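Local coordinates for soluble lytic transglycosylase B3 (Pseudomonas aeruginosa, PDB 5ANZ), which probably cleaves the glycan strands of peptidoglycan as a lytic transglycosylase and takes part in bacterial cell-wall turnover, at residues Gly246-Gln251 / Leu317-Ala322; Gln46-Trp51 / Gly75-Pro80; Glu367-Leu372 / Gly380-Ile385; Val257-Gly262 / Gly311-Val316. All coordinates share one frame; numbering follows the deposited sequence.

Contact 1: residues Gly246-Gln251 / Leu317-Ala322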
# COMPACT_ATOMS: atom_id res chain seq x y z
N GLY A 246 -5.98 7.76 10.95
CA GLY A 246 -7.21 8.54 10.83
C GLY A 246 -8.51 7.76 10.69
O GLY A 246 -9.57 8.35 10.43
N TRP A 247 -8.46 6.44 10.88
CA TRP A 247 -9.68 5.63 10.77
C TRP A 247 -10.84 6.13 11.60
O TRP A 247 -10.71 6.40 12.80
CB TRP A 247 -9.40 4.18 11.20
CG TRP A 247 -10.47 3.24 10.69
CD1 TRP A 247 -11.59 2.81 11.36
CD2 TRP A 247 -10.52 2.66 9.40
NE1 TRP A 247 -12.33 1.98 10.55
CE2 TRP A 247 -11.70 1.87 9.33
CE3 TRP A 247 -9.70 2.72 8.27
CZ2 TRP A 247 -12.06 1.16 8.20
CZ3 TRP A 247 -10.05 2.00 7.14
CH2 TRP A 247 -11.23 1.24 7.11
N ILE A 248 -12.00 6.25 10.94
CA ILE A 248 -13.24 6.54 11.64
C ILE A 248 -14.10 5.29 11.61
O ILE A 248 -14.55 4.87 10.55
CB ILE A 248 -13.99 7.69 10.99
CG1 ILE A 248 -13.13 8.95 10.99
CG2 ILE A 248 -15.31 7.91 11.71
CD1 ILE A 248 -13.53 9.96 9.93
N ALA A 249 -14.33 4.70 12.78
CA ALA A 249 -15.09 3.46 12.89
C ALA A 249 -16.46 3.56 12.23
O ALA A 249 -17.23 4.50 12.51
CB ALA A 249 -15.24 3.06 14.35
N GLY A 250 -16.78 2.58 11.40
CA GLY A 250 -18.10 2.47 10.82
C GLY A 250 -18.29 3.30 9.57
O GLY A 250 -19.31 3.17 8.91
N GLN A 251 -17.33 4.16 9.23
CA GLN A 251 -17.46 4.97 8.03
C GLN A 251 -16.95 4.16 6.84
O GLN A 251 -15.95 3.48 6.95
CB GLN A 251 -16.68 6.30 8.17
CG GLN A 251 -17.16 7.40 7.25
CD GLN A 251 -16.45 8.71 7.50
OE1 GLN A 251 -15.43 9.00 6.88
NE2 GLN A 251 -16.99 9.51 8.41
N LEU A 317 -13.31 7.97 0.55
CA LEU A 317 -13.47 8.84 1.70
C LEU A 317 -12.23 8.79 2.57
O LEU A 317 -11.22 8.22 2.20
CB LEU A 317 -14.71 8.46 2.51
CG LEU A 317 -16.06 8.97 2.00
CD1 LEU A 317 -16.39 8.36 0.68
CD2 LEU A 317 -17.17 8.70 3.03
N HIS A 318 -12.34 9.42 3.73
CA HIS A 318 -11.21 9.56 4.64
C HIS A 318 -10.56 8.22 4.98
O HIS A 318 -9.33 8.14 5.04
CB HIS A 318 -11.67 10.26 5.92
CG HIS A 318 -10.54 10.76 6.76
ND1 HIS A 318 -9.63 11.69 6.32
CD2 HIS A 318 -10.17 10.45 8.03
CE1 HIS A 318 -8.75 11.94 7.28
NE2 HIS A 318 -9.06 11.19 8.32
N ASN A 319 -11.36 7.18 5.18
CA ASN A 319 -10.78 5.89 5.58
C ASN A 319 -9.94 5.28 4.46
O ASN A 319 -9.01 4.51 4.73
CB ASN A 319 -11.87 4.92 6.05
CG ASN A 319 -12.36 5.22 7.46
OD1 ASN A 319 -11.78 6.03 8.18
ND2 ASN A 319 -13.43 4.56 7.86
N PHE A 320 -10.25 5.62 3.21
CA PHE A 320 -9.38 5.24 2.09
C PHE A 320 -8.00 5.90 2.26
O PHE A 320 -6.97 5.27 2.04
CB PHE A 320 -10.01 5.65 0.76
CG PHE A 320 -9.33 5.08 -0.46
CD1 PHE A 320 -9.66 3.82 -0.91
CD2 PHE A 320 -8.40 5.83 -1.16
CE1 PHE A 320 -9.07 3.29 -2.05
CE2 PHE A 320 -7.79 5.31 -2.30
CZ PHE A 320 -8.14 4.02 -2.74
N ARG A 321 -7.99 7.17 2.64
CA ARG A 321 -6.73 7.86 2.89
C ARG A 321 -5.94 7.20 4.02
O ARG A 321 -4.71 7.17 3.98
CB ARG A 321 -6.98 9.34 3.21
CG ARG A 321 -7.69 10.08 2.08
CD ARG A 321 -7.96 11.54 2.47
NE ARG A 321 -6.72 12.30 2.63
CZ ARG A 321 -6.64 13.51 3.19
NH1 ARG A 321 -7.73 14.12 3.65
NH2 ARG A 321 -5.46 14.11 3.29
N ALA A 322 -6.64 6.68 5.02
CA ALA A 322 -5.97 5.98 6.12
C ALA A 322 -5.27 4.72 5.62
O ALA A 322 -4.14 4.40 6.02
CB ALA A 322 -6.98 5.62 7.22
O HOH W 1 -14.17 7.13 5.55
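The carboxamide of N319 reads the backbone of the loop 246-251 with both its ends. OD1 accepts from I248 N at 2.8 Å, a nearly straight bond that lies in the carbonyl plane of the asparagine and uses a lone pair. On the other side of the amide, ND2 gives one hydrogen to I248 O, almost in line at 176° and within the amide plane, and another to Q251 O by a more bent bond of 2.9 Å. I248 O also takes Q251 N, which closes the type II turn 248-251; the two donors come from opposite faces of its plane, so the turn is fixed from within and by the neighbouring helix. A water extends the network, donating to Q251 OE1 and accepting from N319 N in the first turn of helix 318-324. This is a loop-to-helix junction of the transglycosylase domain: the loop leaves helix 231-244 through a Schellman motif at G246. With CG anti to the carbonyl carbon (chi1 -77°), the N319 amide lies flat on the W247 indole, planes 5° apart, ND2 3.5 Å from CE2 of W247, while N319 CB makes a CH-pi contact over the six-membered ring. W247 NE1 hydrogen-bonds to D133 OD2. At the indole edge A322 CB approaches W247 CE3, and H318 CD2 comes to 3.2 Å from G246 O, with I248 CD1 packed obliquely against the same imidazole.

Contact 2: residues Gln46-Trp51 / Gly75-Pro80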
# COMPACT_ATOMS: atom_id res chain seq x y z
N GLN A 46 34.53 -1.45 2.27
CA GLN A 46 34.48 -2.05 0.94
C GLN A 46 34.08 -3.52 1.03
O GLN A 46 33.27 -3.99 0.24
CB GLN A 46 35.81 -1.90 0.22
CG GLN A 46 35.82 -2.48 -1.18
CD GLN A 46 36.93 -1.92 -2.05
OE1 GLN A 46 37.07 -0.71 -2.20
NE2 GLN A 46 37.73 -2.81 -2.64
N SER A 47 34.66 -4.25 1.99
CA SER A 47 34.20 -5.61 2.26
C SER A 47 33.01 -5.55 3.22
O SER A 47 32.83 -4.55 3.92
CB SER A 47 35.32 -6.46 2.85
OG SER A 47 35.36 -6.33 4.26
N PHE A 48 32.19 -6.60 3.25
CA PHE A 48 31.03 -6.61 4.14
C PHE A 48 31.46 -6.57 5.61
O PHE A 48 30.86 -5.88 6.43
CB PHE A 48 30.15 -7.84 3.90
CG PHE A 48 28.96 -7.92 4.82
CD1 PHE A 48 27.87 -7.08 4.64
CD2 PHE A 48 28.93 -8.81 5.88
CE1 PHE A 48 26.77 -7.14 5.48
CE2 PHE A 48 27.83 -8.88 6.72
CZ PHE A 48 26.75 -8.04 6.52
N GLU A 49 32.51 -7.32 5.93
CA GLU A 49 33.03 -7.32 7.29
C GLU A 49 33.52 -5.93 7.68
O GLU A 49 33.31 -5.48 8.81
CB GLU A 49 34.17 -8.34 7.44
CG GLU A 49 33.73 -9.79 7.29
CD GLU A 49 33.39 -10.17 5.86
OE1 GLU A 49 33.56 -9.32 4.96
OE2 GLU A 49 32.95 -11.32 5.63
N GLN A 50 34.19 -5.25 6.75
CA GLN A 50 34.62 -3.88 7.00
C GLN A 50 33.40 -2.99 7.23
O GLN A 50 33.37 -2.21 8.18
CB GLN A 50 35.46 -3.35 5.83
CG GLN A 50 36.93 -3.76 5.87
CD GLN A 50 37.64 -3.53 4.55
OE1 GLN A 50 37.02 -3.15 3.56
NE2 GLN A 50 38.95 -3.75 4.54
N TRP A 51 32.40 -3.10 6.37
CA TRP A 51 31.20 -2.30 6.57
C TRP A 51 30.57 -2.63 7.93
O TRP A 51 30.14 -1.74 8.65
CB TRP A 51 30.18 -2.52 5.45
CG TRP A 51 28.84 -1.99 5.87
CD1 TRP A 51 28.37 -0.71 5.71
CD2 TRP A 51 27.83 -2.70 6.59
NE1 TRP A 51 27.12 -0.60 6.28
CE2 TRP A 51 26.78 -1.80 6.83
CE3 TRP A 51 27.73 -4.01 7.07
CZ2 TRP A 51 25.62 -2.18 7.51
CZ3 TRP A 51 26.57 -4.39 7.74
CH2 TRP A 51 25.54 -3.47 7.96
N GLY A 75 26.86 -15.17 11.60
CA GLY A 75 26.73 -15.88 10.34
C GLY A 75 26.14 -15.07 9.20
O GLY A 75 26.01 -15.56 8.08
N VAL A 76 25.80 -13.81 9.48
CA VAL A 76 25.20 -12.96 8.46
C VAL A 76 26.19 -12.51 7.37
O VAL A 76 27.30 -12.06 7.65
CB VAL A 76 24.57 -11.71 9.09
CG1 VAL A 76 24.12 -10.74 8.02
CG2 VAL A 76 23.41 -12.12 9.99
N GLN A 77 25.76 -12.67 6.12
CA GLN A 77 26.51 -12.25 4.94
C GLN A 77 25.52 -11.54 4.02
O GLN A 77 24.31 -11.64 4.22
CB GLN A 77 27.15 -13.44 4.22
CG GLN A 77 28.34 -14.06 4.94
CD GLN A 77 29.56 -13.16 4.94
OE1 GLN A 77 29.98 -12.67 5.98
NE2 GLN A 77 30.14 -12.95 3.76
N PRO A 78 26.01 -10.82 3.00
CA PRO A 78 25.03 -10.21 2.10
C PRO A 78 24.12 -11.23 1.42
O PRO A 78 24.53 -12.37 1.19
CB PRO A 78 25.90 -9.47 1.07
CG PRO A 78 27.16 -9.18 1.81
CD PRO A 78 27.39 -10.40 2.67
N ASP A 79 22.90 -10.82 1.11
CA ASP A 79 21.94 -11.68 0.42
C ASP A 79 21.70 -11.16 -1.01
O ASP A 79 21.04 -10.14 -1.20
CB ASP A 79 20.62 -11.72 1.19
CG ASP A 79 19.64 -12.70 0.59
OD1 ASP A 79 19.92 -13.20 -0.53
OD2 ASP A 79 18.60 -12.97 1.24
N PRO A 80 22.21 -11.88 -2.02
CA PRO A 80 22.08 -11.39 -3.40
C PRO A 80 20.63 -11.26 -3.85
O PRO A 80 20.34 -10.45 -4.73
CB PRO A 80 22.82 -12.46 -4.22
CG PRO A 80 23.75 -13.10 -3.26
CD PRO A 80 23.03 -13.10 -1.94
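One face of the F48 ring is covered by P78. The two side chains run past each other in opposite directions, P78 CD lying 3.6 Å above the F48 plane, offset toward the rim and close to F48 CG. P78 CD makes a CH-pi contact, 3.9 Å from the centroid of the F48 ring, and P78 CG is 3.6 Å from F48 CD1. The backbone carbon of Q77 lies over the same face. Toward the far end of the ring, V76 O lies oblique to it, 3.4 Å from F48 CE2, and V76 CG1 meets F48 CZ at 4.1 Å. The phenyl reaches this loop because its CG is anti to the backbone N (chi1 179°), which swings the ring out from the first turn of helix 48-61 toward the segment 75-80. Y165 of helix 156-166 adds an edge-to-face ring contact to F48. The helix start itself is a capping box: S47 OG accepts from Q50 N at 3.0 Å, and Q50 OE1 accepts from S47 N. Across from it, the loop joins helix 66-73 to helix 80-87, and R158 binds its carbonyls at Q77 and P78. At the rim the E49 side chain folds toward the end of Q77. F48 thus makes mainly apolar contacts, with proline ring carbons and a V76 methyl, and touches backbone atoms of V76 and Q77, but no clear hydrogen bond crosses between the segments.

Contact 3: residues Glu367-Leu372 / Gly380-Ile385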
# COMPACT_ATOMS: atom_id res chain seq x y z
N GLU A 367 8.77 6.64 -22.47
CA GLU A 367 8.55 7.14 -23.82
C GLU A 367 7.38 8.13 -23.82
O GLU A 367 7.45 9.16 -24.48
CB GLU A 367 8.27 6.00 -24.80
CG GLU A 367 8.32 6.43 -26.26
CD GLU A 367 7.93 5.32 -27.22
OE1 GLU A 367 7.69 4.18 -26.76
OE2 GLU A 367 7.85 5.60 -28.43
N LEU A 368 6.33 7.79 -23.07
CA LEU A 368 5.15 8.66 -23.00
C LEU A 368 5.52 10.03 -22.47
O LEU A 368 5.07 11.06 -23.01
CB LEU A 368 4.08 8.04 -22.10
CG LEU A 368 2.91 8.99 -21.78
CD1 LEU A 368 2.16 9.33 -23.04
CD2 LEU A 368 1.99 8.38 -20.74
N GLN A 369 6.32 10.06 -21.42
CA GLN A 369 6.72 11.32 -20.81
C GLN A 369 7.56 12.15 -21.78
O GLN A 369 7.41 13.37 -21.86
CB GLN A 369 7.48 11.08 -19.51
CG GLN A 369 6.57 10.71 -18.34
CD GLN A 369 7.33 10.21 -17.12
OE1 GLN A 369 8.40 9.61 -17.25
NE2 GLN A 369 6.79 10.47 -15.94
N ARG A 370 8.44 11.48 -22.53
CA ARG A 370 9.28 12.18 -23.50
C ARG A 370 8.45 12.71 -24.67
O ARG A 370 8.71 13.81 -25.19
CB ARG A 370 10.40 11.26 -24.00
CG ARG A 370 11.45 10.94 -22.95
CD ARG A 370 12.56 10.08 -23.53
NE ARG A 370 13.63 9.81 -22.56
CZ ARG A 370 14.38 8.72 -22.57
NH1 ARG A 370 14.19 7.78 -23.49
NH2 ARG A 370 15.33 8.56 -21.66
N GLN A 371 7.44 11.95 -25.08
CA GLN A 371 6.58 12.37 -26.20
C GLN A 371 5.69 13.53 -25.80
O GLN A 371 5.44 14.44 -26.60
CB GLN A 371 5.73 11.19 -26.69
CG GLN A 371 6.48 10.23 -27.61
CD GLN A 371 6.64 10.79 -29.00
OE1 GLN A 371 5.83 10.52 -29.89
NE2 GLN A 371 7.68 11.59 -29.20
N LEU A 372 5.21 13.51 -24.56
CA LEU A 372 4.39 14.60 -24.04
C LEU A 372 5.20 15.90 -24.03
O LEU A 372 4.73 16.94 -24.51
CB LEU A 372 3.87 14.28 -22.63
CG LEU A 372 2.79 13.21 -22.52
CD1 LEU A 372 2.69 12.70 -21.09
CD2 LEU A 372 1.45 13.76 -23.00
N GLY A 380 6.88 17.12 -16.22
CA GLY A 380 7.87 17.20 -15.16
C GLY A 380 9.08 16.36 -15.53
O GLY A 380 9.49 16.35 -16.69
N ALA A 381 9.64 15.66 -14.56
CA ALA A 381 10.83 14.84 -14.82
C ALA A 381 10.47 13.55 -15.56
O ALA A 381 9.38 13.00 -15.39
CB ALA A 381 11.55 14.53 -13.52
N VAL A 382 11.39 13.07 -16.38
CA VAL A 382 11.22 11.82 -17.11
C VAL A 382 11.73 10.64 -16.28
O VAL A 382 12.86 10.21 -16.44
CB VAL A 382 11.96 11.84 -18.46
CG1 VAL A 382 11.82 10.50 -19.16
CG2 VAL A 382 11.42 12.96 -19.34
N ASP A 383 10.88 10.12 -15.40
CA ASP A 383 11.28 9.08 -14.46
C ASP A 383 10.52 7.78 -14.64
O ASP A 383 10.79 6.79 -13.96
CB ASP A 383 11.10 9.58 -13.02
CG ASP A 383 9.72 10.17 -12.77
OD1 ASP A 383 8.80 9.94 -13.59
OD2 ASP A 383 9.56 10.87 -11.75
N GLY A 384 9.55 7.77 -15.56
CA GLY A 384 8.73 6.60 -15.78
C GLY A 384 7.63 6.45 -14.75
O GLY A 384 6.91 5.45 -14.74
N ILE A 385 7.49 7.43 -13.87
CA ILE A 385 6.44 7.39 -12.85
C ILE A 385 5.27 8.31 -13.21
O ILE A 385 5.43 9.53 -13.30
CB ILE A 385 6.99 7.79 -11.48
CG1 ILE A 385 8.03 6.78 -11.01
CG2 ILE A 385 5.84 7.91 -10.47
CD1 ILE A 385 8.70 7.15 -9.71
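Q369 points its amide from helix 362-374 into the loop 380-385, the link to helix 388-401 in the putative peptidoglycan-binding domain, a small helical unit. Its OE1 accepts from G384 N at 2.8 Å, with the donor tilted 20° from the carbonyl plane. Beside it, NE2 donates to D383 OD1 at 3.1 Å; the carboxylate oxygen is met nearly along its C-O axis and lies close to the glutamine's amide plane. The side chain gets there with CG anti to the carbonyl carbon (chi1 -77°) and the chain extended beyond it. T390 at the start of the next helix also takes a bond from NE2, so both ends of this buried amide are used and its rotation is fixed. At the exposed rim the aliphatic part of R370 crosses V382 at about a right angle, R370 CG touching V382 CG1 at 3.8 Å. In the second shell, R365 NE bonds to G384 O, which probably helps to hold the following peptide. D383 is positioned by an Asx turn of its own: I385 N reaches D383 OD1 at 2.8 Å from above the carboxylate plane, on the face opposite to that approached by Q369 NE2.

Contact 4: residues Val257-Gly262 / Gly311-Val316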
# COMPACT_ATOMS: atom_id res chain seq x y z
N VAL A 257 -19.57 4.30 -7.87
CA VAL A 257 -20.56 5.27 -8.32
C VAL A 257 -20.72 5.20 -9.83
O VAL A 257 -19.95 4.54 -10.52
CB VAL A 257 -20.18 6.71 -7.93
CG1 VAL A 257 -20.12 6.84 -6.41
CG2 VAL A 257 -18.84 7.11 -8.58
N ARG A 258 -21.76 5.86 -10.32
CA ARG A 258 -21.98 6.00 -11.75
C ARG A 258 -21.77 7.46 -12.15
O ARG A 258 -22.35 8.36 -11.55
CB ARG A 258 -23.39 5.54 -12.12
CG ARG A 258 -23.76 5.78 -13.58
CD ARG A 258 -25.25 5.56 -13.82
NE ARG A 258 -25.66 4.18 -13.56
CZ ARG A 258 -26.93 3.76 -13.59
NH1 ARG A 258 -27.91 4.61 -13.87
NH2 ARG A 258 -27.21 2.49 -13.35
N LEU A 259 -20.93 7.69 -13.16
CA LEU A 259 -20.69 9.04 -13.65
C LEU A 259 -21.64 9.41 -14.79
O LEU A 259 -21.99 8.56 -15.61
CB LEU A 259 -19.26 9.19 -14.13
CG LEU A 259 -18.23 8.96 -13.02
CD1 LEU A 259 -16.80 9.13 -13.53
CD2 LEU A 259 -18.51 9.91 -11.86
N PRO A 260 -22.05 10.68 -14.84
CA PRO A 260 -22.89 11.20 -15.92
C PRO A 260 -22.13 11.37 -17.23
O PRO A 260 -20.90 11.26 -17.27
CB PRO A 260 -23.34 12.56 -15.39
CG PRO A 260 -22.24 12.98 -14.50
CD PRO A 260 -21.80 11.71 -13.81
N ALA A 261 -22.87 11.64 -18.30
CA ALA A 261 -22.28 11.88 -19.61
C ALA A 261 -21.51 13.19 -19.61
O ALA A 261 -21.90 14.15 -18.93
CB ALA A 261 -23.37 11.89 -20.68
N GLY A 262 -20.42 13.23 -20.37
CA GLY A 262 -19.61 14.43 -20.50
C GLY A 262 -19.05 14.93 -19.18
O GLY A 262 -18.88 16.13 -18.98
N GLY A 311 -13.83 2.68 -17.41
CA GLY A 311 -13.88 1.69 -16.35
C GLY A 311 -14.76 2.14 -15.20
O GLY A 311 -15.44 3.16 -15.27
N PRO A 312 -14.75 1.37 -14.12
CA PRO A 312 -15.57 1.71 -12.96
C PRO A 312 -15.04 2.94 -12.21
O PRO A 312 -13.85 3.27 -12.31
CB PRO A 312 -15.49 0.45 -12.09
CG PRO A 312 -14.15 -0.14 -12.45
CD PRO A 312 -13.99 0.13 -13.93
N ALA A 313 -15.94 3.62 -11.51
CA ALA A 313 -15.60 4.83 -10.77
C ALA A 313 -15.97 4.66 -9.31
O ALA A 313 -16.98 4.02 -8.99
CB ALA A 313 -16.29 6.04 -11.36
N PHE A 314 -15.15 5.22 -8.42
CA PHE A 314 -15.39 5.13 -6.98
C PHE A 314 -15.28 6.50 -6.35
O PHE A 314 -14.43 7.28 -6.76
CB PHE A 314 -14.38 4.18 -6.33
CG PHE A 314 -14.43 2.78 -6.86
CD1 PHE A 314 -13.70 2.43 -7.99
CD2 PHE A 314 -15.20 1.83 -6.24
CE1 PHE A 314 -13.75 1.14 -8.48
CE2 PHE A 314 -15.25 0.52 -6.74
CZ PHE A 314 -14.52 0.18 -7.86
N LEU A 315 -16.11 6.78 -5.35
CA LEU A 315 -15.83 7.92 -4.48
C LEU A 315 -15.10 7.35 -3.28
O LEU A 315 -15.58 6.39 -2.69
CB LEU A 315 -17.09 8.66 -4.04
CG LEU A 315 -17.71 9.51 -5.14
CD1 LEU A 315 -18.96 10.19 -4.63
CD2 LEU A 315 -16.68 10.54 -5.61
N VAL A 316 -13.96 7.93 -2.91
CA VAL A 316 -13.22 7.40 -1.77
C VAL A 316 -13.11 8.44 -0.67
O VAL A 316 -12.91 9.63 -0.91
CB VAL A 316 -11.84 6.87 -2.18
CG1 VAL A 316 -12.01 5.72 -3.17
CG2 VAL A 316 -10.97 7.98 -2.79
O HOH W 2 -18.81 2.57 -11.64
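V257 and A313 face each other where strand 254-258 runs antiparallel to strand 313-316, two neighbouring strands of the five-stranded sheet in the transglycosylase domain. The close side of the contact is apolar and largely buried. The V257 and L315 side chains cross at about a right angle, V257 CG1 touching L315 CG at 3.8 Å. With CG1 anti to the carbonyl carbon (chi1 -62°), V257 CG2 falls between the backbone N and the carbonyl carbon and lies nearer A313, 3.6 Å from A313 O and 3.9 Å from A313 CB. The end of L259, past its strand, comes in so that CD1 packs on the same A313 CB at 3.8 Å. Around this patch V284 touches V257, L276 and W279 of helix 276-280 lie against L315, and L303 packs on A313 from strand 300-304. The other side of the pairing is loose. One direct bond joins the two backbones here, and V257 O and A313 O stand 3.4 Å apart as two acceptors. In place of a second direct bond, a water bridges V257 O and A313 N, though its approach to V257 O is unusually short. R258 turns away from A313 and its backbone pairs instead with Q285. The direct bond is short and straight: V257 N to A313 O, 2.8 Å and 170°, with the donor tilted 34° from the carbonyl plane.

From the N terminus, contact 2 comes first and closes a loop of helices 48-61 and 66-73 by bringing the first turn of helix 48-61 to the segment before helix 80-87. Contact 1 opens much later, after helix 231-244, and is closed by helix 318-324. Contact 4 falls wholly within that long excursion, pairing two strands of the five-stranded sheet; strand 313-316 runs directly into helix 318-324, so the two contacts adjoin along the chain, with centres about 20 Å apart. Contacts 1 and 2 lie on opposite sides of the chain's centre. Contact 3 closes last, a short loop in the putative peptidoglycan-binding domain, and its nearest atoms are about 16 Å from contact 1.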